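Local coordinates for lysosome-associated membrane glycoprotein 2 (Mus musculus, PDB 5GV3) that takes part in lysosome biogenesis and autophagy and regulates lumenal pH from the lysosomal membrane, directly inhibiting the proton channel TMEM175 so that the lumen can acidify, at residues A[15-20]-A[142-147]; A[58-63]-A[70-75]; A[84-89]-A[109-114]. All blocks are in the same frame, centred on the assembly; numbering follows the deposited sequence.

Interaction 1: residues A[15-20]-A[142-147]. With ZN (zinc ion), chain C; ZN (zinc ion), chain E; NAG (2-acetamido-2-deoxy-beta-D-glucopyranose), chain L.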
loop_
_atom_site.group_PDB
_atom_site.type_symbol
_atom_site.label_atom_id
_atom_site.label_comp_id
_atom_site.label_asym_id
_atom_site.label_seq_id
_atom_site.Cartn_x
_atom_site.Cartn_y
_atom_site.Cartn_z
ATOM N N TYR A 15 -1.469 10.193 8.581
ATOM C CA TYR A 15 -0.038 10.066 8.362
ATOM C C TYR A 15 0.311 8.622 8.017
ATOM O O TYR A 15 -0.156 7.684 8.666
ATOM C CB TYR A 15 0.769 10.525 9.580
ATOM C CG TYR A 15 2.270 10.485 9.333
ATOM C CD1 TYR A 15 2.926 11.565 8.756
ATOM C CD2 TYR A 15 3.021 9.368 9.663
ATOM C CE1 TYR A 15 4.285 11.536 8.519
ATOM C CE2 TYR A 15 4.384 9.329 9.425
ATOM C CZ TYR A 15 5.007 10.414 8.852
ATOM O OH TYR A 15 6.363 10.378 8.610
ATOM N N ALA A 16 1.125 8.449 6.981
ATOM C CA ALA A 16 1.577 7.129 6.577
ATOM C C ALA A 16 3.033 7.186 6.126
ATOM O O ALA A 16 3.397 7.999 5.285
ATOM C CB ALA A 16 0.689 6.579 5.470
ATOM N N GLU A 17 3.855 6.331 6.724
ATOM C CA GLU A 17 5.273 6.209 6.415
ATOM C C GLU A 17 5.569 4.719 6.272
ATOM O O GLU A 17 5.317 3.958 7.203
ATOM C CB GLU A 17 6.084 6.886 7.538
ATOM C CG GLU A 17 7.629 6.794 7.598
ATOM C CD GLU A 17 8.199 7.491 8.876
ATOM O OE1 GLU A 17 7.446 8.207 9.570
ATOM O OE2 GLU A 17 9.385 7.355 9.225
ATOM N N TRP A 18 6.067 4.296 5.110
ATOM C CA TRP A 18 6.289 2.870 4.865
ATOM C C TRP A 18 7.089 2.598 3.586
ATOM O O TRP A 18 7.322 3.500 2.781
ATOM C CB TRP A 18 4.945 2.131 4.795
ATOM C CG TRP A 18 4.221 2.261 3.483
ATOM C CD1 TRP A 18 4.090 1.290 2.543
ATOM C CD2 TRP A 18 3.530 3.416 2.964
ATOM N NE1 TRP A 18 3.373 1.758 1.477
ATOM C CE2 TRP A 18 3.011 3.056 1.706
ATOM C CE3 TRP A 18 3.309 4.710 3.437
ATOM C CZ2 TRP A 18 2.280 3.938 0.912
ATOM C CZ3 TRP A 18 2.579 5.590 2.646
ATOM C CH2 TRP A 18 2.077 5.198 1.398
ATOM N N GLU A 19 7.523 1.352 3.426
ATOM C CA GLU A 19 8.206 0.915 2.211
ATOM C C GLU A 19 7.499 -0.315 1.634
ATOM O O GLU A 19 7.020 -1.167 2.371
ATOM C CB GLU A 19 9.682 0.614 2.497
ATOM C CG GLU A 19 10.484 1.841 2.986
ATOM C CD GLU A 19 12.002 1.690 2.842
ATOM O OE1 GLU A 19 12.451 1.144 1.812
ATOM O OE2 GLU A 19 12.753 2.132 3.745
ATOM N N MET A 20 7.422 -0.411 0.315
ATOM C CA MET A 20 6.812 -1.596 -0.307
ATOM C C MET A 20 7.444 -1.983 -1.628
ATOM O O MET A 20 7.969 -1.135 -2.345
ATOM C CB MET A 20 5.305 -1.364 -0.489
ATOM C CG MET A 20 4.947 -0.103 -1.287
ATOM S SD MET A 20 3.199 0.068 -1.774
ATOM C CE MET A 20 2.381 -0.273 -0.280
ATOM N N GLY A 142 8.798 -1.015 7.415
ATOM C CA GLY A 142 9.155 0.326 7.859
ATOM C C GLY A 142 7.919 1.180 8.053
ATOM O O GLY A 142 7.921 2.366 7.743
ATOM N N ILE A 143 6.865 0.569 8.585
ATOM C CA ILE A 143 5.543 1.185 8.644
ATOM C C ILE A 143 5.339 2.034 9.887
ATOM O O ILE A 143 5.507 1.551 11.002
ATOM C CB ILE A 143 4.432 0.111 8.599
ATOM C CG1 ILE A 143 4.559 -0.737 7.333
ATOM C CG2 ILE A 143 3.050 0.757 8.714
ATOM C CD1 ILE A 143 3.722 -2.016 7.361
ATOM N N HIS A 144 5.012 3.309 9.682
ATOM C CA HIS A 144 4.517 4.168 10.751
ATOM C C HIS A 144 3.203 4.758 10.263
ATOM O O HIS A 144 3.198 5.584 9.349
ATOM C CB HIS A 144 5.524 5.269 11.090
ATOM C CG HIS A 144 6.792 4.746 11.683
ATOM N ND1 HIS A 144 7.798 4.200 10.908
ATOM C CD2 HIS A 144 7.201 4.622 12.965
ATOM C CE1 HIS A 144 8.783 3.798 11.691
ATOM N NE2 HIS A 144 8.445 4.041 12.945
ATOM N N LEU A 145 2.094 4.355 10.871
ATOM C CA LEU A 145 0.795 4.712 10.324
ATOM C C LEU A 145 -0.211 5.205 11.355
ATOM O O LEU A 145 -0.315 4.649 12.445
ATOM C CB LEU A 145 0.211 3.510 9.583
ATOM C CG LEU A 145 -1.231 3.611 9.081
ATOM C CD1 LEU A 145 -1.365 4.726 8.067
ATOM C CD2 LEU A 145 -1.654 2.292 8.467
ATOM N N GLN A 146 -0.933 6.264 11.005
ATOM C CA GLN A 146 -2.130 6.644 11.752
ATOM C C GLN A 146 -3.172 7.273 10.839
ATOM O O GLN A 146 -2.953 8.327 10.245
ATOM C CB GLN A 146 -1.813 7.602 12.902
ATOM C CG GLN A 146 -3.061 7.881 13.753
ATOM C CD GLN A 146 -2.819 8.827 14.921
ATOM O OE1 GLN A 146 -1.779 9.480 15.012
ATOM N NE2 GLN A 146 -3.783 8.890 15.829
ATOM N N ALA A 147 -4.297 6.584 10.701
ATOM C CA ALA A 147 -5.456 7.142 10.031
ATOM C C ALA A 147 -6.330 7.822 11.072
ATOM O O ALA A 147 -6.218 7.528 12.266
ATOM C CB ALA A 147 -6.226 6.064 9.301
HETATM ZN ZN ZN C . 8.997 8.610 10.772
HETATM ZN ZN ZN E . 14.247 1.365 2.654
HETATM C C1 NAG L . 2.893 16.538 8.532
HETATM C C2 NAG L . 4.171 16.589 9.399
HETATM C C3 NAG L . 4.069 17.662 10.488
HETATM C C4 NAG L . 3.654 18.996 9.880
HETATM C C5 NAG L . 2.382 18.819 9.055
HETATM C C6 NAG L . 1.957 20.086 8.350
HETATM C C7 NAG L . 3.870 14.504 10.822
HETATM C C8 NAG L . 2.525 14.985 11.302
HETATM N N2 NAG L . 4.551 15.284 9.956
HETATM O O3 NAG L . 5.314 17.800 11.162
HETATM O O4 NAG L . 3.423 19.946 10.914
HETATM O O5 NAG L . 2.611 17.842 8.032
HETATM O O6 NAG L . 2.453 20.115 7.016
HETATM O O7 NAG L . 4.330 13.434 11.204
HETATM O O HOH W 1 7.610 9.662 11.927
#
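Y15 and Q146 face each other as a hydrogen-bonded pair where strands 11-28 and 136-146 run antiparallel, in one sheet of the first lumenal domain, probably a beta-prism as in other LAMP domains. Y15 N gives its hydrogen to Q146 O at 2.9 Å, and Q146 N returns one to Y15 O at 2.8 Å. Two residues on, the exchange repeats: H144 N meets E17 O almost straight at 2.6 Å, while E17 N reaches H144 O through a bent bond of 143°. A16 and W18 send backbone bonds instead to V4 and L2 of strand 2-8. G142 and I143 both face C125 in a G1 beta bulge, and the positive phi of G142 suits a residue without a side chain. On the face of A16 and L145, the small A16 CB accepts L145 CD1 alongside it. The other face is polar. The Y15 ring, swung opposite the backbone N (chi1 -176°), brings OH to E17 OE1, and this hydrogen bond of 2.6 Å comes from above the carboxylate plane. Both E17 oxygens also bind a zinc ion, OE1 at 2.0 Å, with water 1 as a further ligand; E19 holds a second zinc in the same two-oxygen way. The H144 ring lies beside the E17 carboxylate, their planes 31° apart, and Q146 OE1 takes the backbone N-H of S155. Over one face of the Y15 ring comes the acetamide oxygen O7 of the N-acetylglucosamine on N5, 3.3 Å from Y15 CE1.

Interaction 2: residues A[58-63]-A[70-75]. With NAG (2-acetamido-2-deoxy-beta-D-glucopyranose), chain O.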
loop_
_atom_site.group_PDB
_atom_site.type_symbol
_atom_site.label_atom_id
_atom_site.label_comp_id
_atom_site.label_asym_id
_atom_site.label_seq_id
_atom_site.Cartn_x
_atom_site.Cartn_y
_atom_site.Cartn_z
ATOM N N ALA A 58 -11.122 7.767 4.868
ATOM C CA ALA A 58 -9.739 8.068 4.392
ATOM C C ALA A 58 -8.967 6.976 3.652
ATOM O O ALA A 58 -8.805 5.869 4.146
ATOM C CB ALA A 58 -8.915 8.510 5.545
ATOM N N LYS A 59 -8.613 7.267 2.405
ATOM C CA LYS A 59 -7.869 6.333 1.562
ATOM C C LYS A 59 -6.476 6.832 1.139
ATOM O O LYS A 59 -6.197 8.030 1.096
ATOM C CB LYS A 59 -8.680 5.996 0.298
ATOM C CG LYS A 59 -8.991 7.170 -0.649
ATOM C CD LYS A 59 -9.895 6.750 -1.836
ATOM C CE LYS A 59 -10.327 7.980 -2.650
ATOM N NZ LYS A 59 -11.255 7.665 -3.780
ATOM N N ILE A 60 -5.611 5.884 0.804
ATOM C CA ILE A 60 -4.339 6.209 0.195
ATOM C C ILE A 60 -4.247 5.578 -1.177
ATOM O O ILE A 60 -4.571 4.404 -1.358
ATOM C CB ILE A 60 -3.160 5.740 1.048
ATOM C CG1 ILE A 60 -3.023 6.617 2.293
ATOM C CG2 ILE A 60 -1.872 5.778 0.254
ATOM C CD1 ILE A 60 -1.993 6.072 3.273
ATOM N N MET A 61 -3.822 6.378 -2.147
ATOM C CA MET A 61 -3.591 5.884 -3.494
ATOM C C MET A 61 -2.178 6.217 -3.966
ATOM O O MET A 61 -1.696 7.321 -3.767
ATOM C CB MET A 61 -4.627 6.460 -4.454
ATOM C CG MET A 61 -6.054 6.128 -4.059
ATOM S SD MET A 61 -7.273 6.837 -5.175
ATOM C CE MET A 61 -6.913 5.915 -6.671
ATOM N N ILE A 62 -1.492 5.231 -4.529
ATOM C CA ILE A 62 -0.135 5.434 -5.010
ATOM C C ILE A 62 -0.047 5.088 -6.492
ATOM O O ILE A 62 -0.504 4.030 -6.902
ATOM C CB ILE A 62 0.867 4.588 -4.211
ATOM C CG1 ILE A 62 0.822 4.980 -2.724
ATOM C CG2 ILE A 62 2.268 4.731 -4.786
ATOM C CD1 ILE A 62 1.304 6.411 -2.436
ATOM N N GLN A 63 0.516 5.981 -7.300
ATOM C CA GLN A 63 0.748 5.667 -8.711
ATOM C C GLN A 63 2.240 5.681 -9.002
ATOM O O GLN A 63 2.987 6.468 -8.429
ATOM C CB GLN A 63 0.025 6.648 -9.645
ATOM C CG GLN A 63 -1.422 6.921 -9.289
ATOM C CD GLN A 63 -1.560 7.882 -8.116
ATOM O OE1 GLN A 63 -0.785 8.824 -7.978
ATOM N NE2 GLN A 63 -2.535 7.630 -7.257
ATOM N N TRP A 70 -1.666 1.497 -6.703
ATOM C CA TRP A 70 -1.848 0.785 -5.447
ATOM C C TRP A 70 -2.753 1.604 -4.544
ATOM O O TRP A 70 -2.677 2.837 -4.527
ATOM C CB TRP A 70 -0.494 0.521 -4.782
ATOM C CG TRP A 70 -0.565 -0.199 -3.471
ATOM C CD1 TRP A 70 -0.517 -1.543 -3.272
ATOM C CD2 TRP A 70 -0.707 0.395 -2.173
ATOM N NE1 TRP A 70 -0.608 -1.828 -1.931
ATOM C CE2 TRP A 70 -0.730 -0.657 -1.235
ATOM C CE3 TRP A 70 -0.812 1.714 -1.712
ATOM C CZ2 TRP A 70 -0.860 -0.429 0.142
ATOM C CZ3 TRP A 70 -0.933 1.936 -0.345
ATOM C CH2 TRP A 70 -0.951 0.869 0.564
ATOM N N ALA A 71 -3.618 0.928 -3.800
ATOM C CA ALA A 71 -4.577 1.631 -2.952
ATOM C C ALA A 71 -4.877 0.851 -1.678
ATOM O O ALA A 71 -4.670 -0.362 -1.620
ATOM C CB ALA A 71 -5.867 1.906 -3.727
ATOM N N VAL A 72 -5.390 1.556 -0.672
ATOM C CA VAL A 72 -5.769 0.945 0.598
ATOM C C VAL A 72 -6.905 1.731 1.247
ATOM O O VAL A 72 -7.020 2.940 1.073
ATOM C CB VAL A 72 -4.556 0.846 1.574
ATOM C CG1 VAL A 72 -3.923 2.212 1.823
ATOM C CG2 VAL A 72 -4.944 0.163 2.891
ATOM N N ASN A 73 -7.762 1.019 1.971
ATOM C CA ASN A 73 -8.853 1.625 2.721
ATOM C C ASN A 73 -8.620 1.659 4.195
ATOM O O ASN A 73 -8.088 0.713 4.773
ATOM C CB ASN A 73 -10.160 0.866 2.540
ATOM C CG ASN A 73 -10.978 1.355 1.403
ATOM O OD1 ASN A 73 -10.791 2.461 0.894
ATOM N ND2 ASN A 73 -11.939 0.532 1.015
ATOM N N PHE A 74 -9.079 2.743 4.801
ATOM C CA PHE A 74 -9.163 2.846 6.244
ATOM C C PHE A 74 -10.603 3.203 6.605
ATOM O O PHE A 74 -11.103 4.236 6.190
ATOM C CB PHE A 74 -8.174 3.886 6.785
ATOM C CG PHE A 74 -6.772 3.740 6.249
ATOM C CD1 PHE A 74 -5.898 2.808 6.799
ATOM C CD2 PHE A 74 -6.318 4.550 5.216
ATOM C CE1 PHE A 74 -4.602 2.669 6.313
ATOM C CE2 PHE A 74 -5.023 4.423 4.731
ATOM C CZ PHE A 74 -4.164 3.477 5.283
ATOM N N THR A 75 -11.283 2.320 7.327
ATOM C CA THR A 75 -12.682 2.541 7.693
ATOM C C THR A 75 -12.838 2.657 9.202
ATOM O O THR A 75 -12.501 1.730 9.936
ATOM C CB THR A 75 -13.603 1.421 7.187
ATOM O OG1 THR A 75 -13.544 1.358 5.756
ATOM C CG2 THR A 75 -15.033 1.700 7.622
HETATM C C1 NAG O . -12.876 0.766 -0.038
HETATM C C2 NAG O . -14.225 1.277 0.475
HETATM C C3 NAG O . -15.219 1.382 -0.684
HETATM C C4 NAG O . -14.608 2.171 -1.840
HETATM C C5 NAG O . -13.237 1.598 -2.194
HETATM C C6 NAG O . -12.506 2.363 -3.270
HETATM C C7 NAG O . -15.733 0.723 2.349
HETATM C C8 NAG O . -16.119 -0.323 3.355
HETATM N N2 NAG O . -14.739 0.393 1.519
HETATM O O3 NAG O . -16.423 1.999 -0.244
HETATM O O4 NAG O . -15.455 2.108 -2.982
HETATM O O5 NAG O . -12.401 1.628 -1.034
HETATM O O6 NAG O . -11.155 1.929 -3.361
HETATM O O7 NAG O . -16.303 1.807 2.288
#
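W70 O takes the N-H of I62 at 2.7 Å, a nearly straight bond (171°) lying in the carbonyl plane, and the same oxygen also receives the CA-H of M61. The return bond, from W70 N to I62 O, is more bent. Two residues along, V72 N and I60 O meet at 3.0 Å, and I60 N answers to V72 O over a longer distance. Beyond this the pairing slackens, and F74 N makes no more than a weak bond to A58 O. The two runs are the arms of a beta hairpin, strands 59-64 and 68-76, at one margin of a four-stranded antiparallel sheet. Its buried face carries I60, I62, W70 and V72, all apolar except for the W70 indole N-H, which is bonded to Y140 OH. I62 CG1 lies alongside W70 CE3 at 3.8 Å, the two side chains pointing the same way. I60, branched at CB, serves three neighbours: CG2 comes to the rim of the W70 indole, CB touches V72 CG1 at 3.7 Å, and CD1 meets the edge of the F74 ring at CE2, also 3.7 Å away. With chi1 at -49°, F74 CG sits beside its own backbone N, which turns the ring edge toward A58 O and I60. This layer packs on L14, A16 and M20 of strand 11-28. The reverse face is more open: M61 CG rests on A71 CB at 4.2 Å, K59 runs extended away from the pair, and N73 ND2 is bonded covalently to N-acetylglucosamine C1 while donating its hydrogen to D85.

Interaction 3: residues A[84-89]-A[109-114]. With NAG (2-acetamido-2-deoxy-beta-D-glucopyranose), chain O.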
loop_
_atom_site.group_PDB
_atom_site.type_symbol
_atom_site.label_atom_id
_atom_site.label_comp_id
_atom_site.label_asym_id
_atom_site.label_seq_id
_atom_site.Cartn_x
_atom_site.Cartn_y
_atom_site.Cartn_z
ATOM N N HIS A 84 -8.054 -2.115 5.137
ATOM C CA HIS A 84 -8.860 -3.030 4.348
ATOM C C HIS A 84 -8.726 -2.728 2.843
ATOM O O HIS A 84 -8.257 -1.657 2.462
ATOM C CB HIS A 84 -10.310 -2.933 4.858
ATOM C CG HIS A 84 -11.311 -3.681 4.037
ATOM N ND1 HIS A 84 -11.132 -4.985 3.648
ATOM C CD2 HIS A 84 -12.524 -3.305 3.570
ATOM C CE1 HIS A 84 -12.186 -5.379 2.947
ATOM N NE2 HIS A 84 -13.026 -4.373 2.868
ATOM N N ASP A 85 -9.135 -3.672 2.000
ATOM C CA ASP A 85 -9.190 -3.467 0.551
ATOM C C ASP A 85 -7.864 -3.004 -0.048
ATOM O O ASP A 85 -7.828 -2.061 -0.833
ATOM C CB ASP A 85 -10.266 -2.441 0.183
ATOM C CG ASP A 85 -11.650 -2.865 0.613
ATOM O OD1 ASP A 85 -11.999 -4.050 0.463
ATOM O OD2 ASP A 85 -12.394 -2.006 1.110
ATOM N N ILE A 86 -6.779 -3.661 0.322
ATOM C CA ILE A 86 -5.509 -3.364 -0.302
ATOM C C ILE A 86 -5.547 -3.936 -1.712
ATOM O O ILE A 86 -5.800 -5.123 -1.904
ATOM C CB ILE A 86 -4.325 -3.951 0.475
ATOM C CG1 ILE A 86 -4.300 -3.400 1.900
ATOM C CG2 ILE A 86 -3.013 -3.647 -0.241
ATOM C CD1 ILE A 86 -3.259 -4.048 2.786
ATOM N N VAL A 87 -5.343 -3.071 -2.698
ATOM C CA VAL A 87 -5.434 -3.475 -4.094
ATOM C C VAL A 87 -4.229 -2.997 -4.896
ATOM O O VAL A 87 -3.826 -1.835 -4.814
ATOM C CB VAL A 87 -6.712 -2.925 -4.748
ATOM C CG1 VAL A 87 -6.708 -3.204 -6.236
ATOM C CG2 VAL A 87 -7.948 -3.523 -4.098
ATOM N N LEU A 88 -3.661 -3.908 -5.675
ATOM C CA LEU A 88 -2.594 -3.586 -6.607
ATOM C C LEU A 88 -3.089 -3.772 -8.035
ATOM O O LEU A 88 -3.690 -4.795 -8.361
ATOM C CB LEU A 88 -1.370 -4.466 -6.360
ATOM C CG LEU A 88 -0.189 -4.279 -7.312
ATOM C CD1 LEU A 88 0.550 -3.007 -6.971
ATOM C CD2 LEU A 88 0.749 -5.475 -7.246
ATOM N N SER A 89 -2.859 -2.772 -8.879
ATOM C CA SER A 89 -3.164 -2.897 -10.301
ATOM C C SER A 89 -1.898 -2.703 -11.106
ATOM O O SER A 89 -1.150 -1.746 -10.888
ATOM C CB SER A 89 -4.228 -1.893 -10.740
ATOM O OG SER A 89 -5.419 -2.066 -10.000
ATOM N N VAL A 109 -4.926 -7.469 -8.385
ATOM C CA VAL A 109 -4.858 -8.479 -7.344
ATOM C C VAL A 109 -5.422 -7.883 -6.071
ATOM O O VAL A 109 -5.103 -6.752 -5.707
ATOM C CB VAL A 109 -3.428 -8.988 -7.126
ATOM C CG1 VAL A 109 -3.399 -10.050 -6.042
ATOM C CG2 VAL A 109 -2.881 -9.541 -8.430
ATOM N N LYS A 110 -6.292 -8.637 -5.412
ATOM C CA LYS A 110 -6.926 -8.155 -4.199
ATOM C C LYS A 110 -6.328 -8.855 -2.977
ATOM O O LYS A 110 -6.013 -10.048 -3.012
ATOM C CB LYS A 110 -8.438 -8.366 -4.292
ATOM C CG LYS A 110 -9.267 -7.328 -3.556
ATOM C CD LYS A 110 -10.729 -7.439 -3.969
ATOM C CE LYS A 110 -10.913 -6.998 -5.423
ATOM N NZ LYS A 110 -12.341 -6.805 -5.797
ATOM N N ASN A 111 -6.186 -8.105 -1.894
ATOM C CA ASN A 111 -5.646 -8.630 -0.651
ATOM C C ASN A 111 -6.780 -8.824 0.341
ATOM O O ASN A 111 -7.527 -7.890 0.619
ATOM C CB ASN A 111 -4.584 -7.672 -0.092
ATOM C CG ASN A 111 -3.770 -8.276 1.034
ATOM O OD1 ASN A 111 -4.300 -8.973 1.896
ATOM N ND2 ASN A 111 -2.468 -7.994 1.040
ATOM N N PRO A 112 -6.942 -10.058 0.847
ATOM C CA PRO A 112 -8.028 -10.390 1.782
ATOM C C PRO A 112 -7.808 -9.836 3.183
ATOM O O PRO A 112 -8.731 -9.881 3.994
ATOM C CB PRO A 112 -8.015 -11.922 1.811
ATOM C CG PRO A 112 -7.181 -12.341 0.620
ATOM C CD PRO A 112 -6.179 -11.252 0.451
ATOM N N GLU A 113 -6.611 -9.324 3.456
ATOM C CA GLU A 113 -6.281 -8.828 4.787
ATOM C C GLU A 113 -7.270 -7.756 5.219
ATOM O O GLU A 113 -7.674 -6.902 4.432
ATOM C CB GLU A 113 -4.848 -8.282 4.835
ATOM C CG GLU A 113 -4.382 -7.837 6.225
ATOM C CD GLU A 113 -4.401 -8.971 7.241
ATOM O OE1 GLU A 113 -4.031 -10.109 6.880
ATOM O OE2 GLU A 113 -4.795 -8.728 8.401
ATOM N N ASN A 114 -7.683 -7.846 6.474
ATOM C CA ASN A 114 -8.485 -6.823 7.120
ATOM C C ASN A 114 -7.910 -6.645 8.507
ATOM O O ASN A 114 -8.192 -7.420 9.415
ATOM C CB ASN A 114 -9.962 -7.219 7.170
ATOM C CG ASN A 114 -10.860 -6.089 7.652
ATOM O OD1 ASN A 114 -10.489 -5.317 8.533
ATOM N ND2 ASN A 114 -12.047 -5.989 7.068
HETATM C C1 NAG O . -12.876 0.766 -0.038
HETATM C C2 NAG O . -14.225 1.277 0.475
HETATM C C3 NAG O . -15.219 1.382 -0.684
HETATM C C4 NAG O . -14.608 2.171 -1.840
HETATM C C5 NAG O . -13.237 1.598 -2.194
HETATM C C6 NAG O . -12.506 2.363 -3.270
HETATM C C7 NAG O . -15.733 0.723 2.349
HETATM C C8 NAG O . -16.119 -0.323 3.355
HETATM N N2 NAG O . -14.739 0.393 1.519
HETATM O O3 NAG O . -16.423 1.999 -0.244
HETATM O O4 NAG O . -15.455 2.108 -2.982
HETATM O O5 NAG O . -12.401 1.628 -1.034
HETATM O O6 NAG O . -11.155 1.929 -3.361
HETATM O O7 NAG O . -16.303 1.807 2.288
HETATM O O HOH W 2 -6.847 -5.856 1.990
HETATM O O HOH W 3 -3.731 -6.471 -2.980
#
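N111 leans on I86, and its side chain can be followed outward. CB lies 3.4 Å from I86 O and also touches I86 CB, where the regular pairing gives out. With CG opposite the backbone N (chi1 -168°), OD1 swings back to accept E113 N at 2.8 Å, an Asx turn for which asparagine is well suited. ND2 makes a weak hydrogen bond to Q138 OE1 of strand 136-146. Regular antiparallel pairing survives on one side of this turn: L88 and V109 exchange both backbone bonds, V109 N to L88 O being 2.9 Å, and N111 N reaches I86 O at 3.0 Å. The V87 and K110 side chains lie side by side, CG2 against CG. Past N111 the strands part, and water 2 bridges the gap, accepting from I86 N and donating to N111 O and E113 O; on the paired side water 3 donates to both I86 O and V109 O. At the far end N114 ND2 stands over one face of the H84 ring toward its rim, 3.6 Å above the plane, with amide and ring planes 19° apart. D85 CG lies over the opposite face, toward the rim. D85 OD2, besides its bond with N73, accepts weakly from the glycan N2. D85 would probably favour a positive imidazole, whereas burying ND1 without a partner would oppose it, so the charge state is left open.

Overall arrangement
Starting from the N terminus, residues 15-20 open interaction 1, which closes only when the chain returns at 142-147. Within that long loop lie the other two contacts, in series: interaction 2 is a short hairpin, completed at 70-75, and interaction 3 begins at 84-89 and ends at 109-114 after a 19-residue excursion. None cross. Strands 68-76 and 81-91 are neighbours, so interactions 2 and 3 together span one four-stranded sheet and flank the same glycan. Interaction 1 belongs to the other, mixed sheet and packs on interaction 2, A16 against I60 and L145 against F74, but does not touch interaction 3.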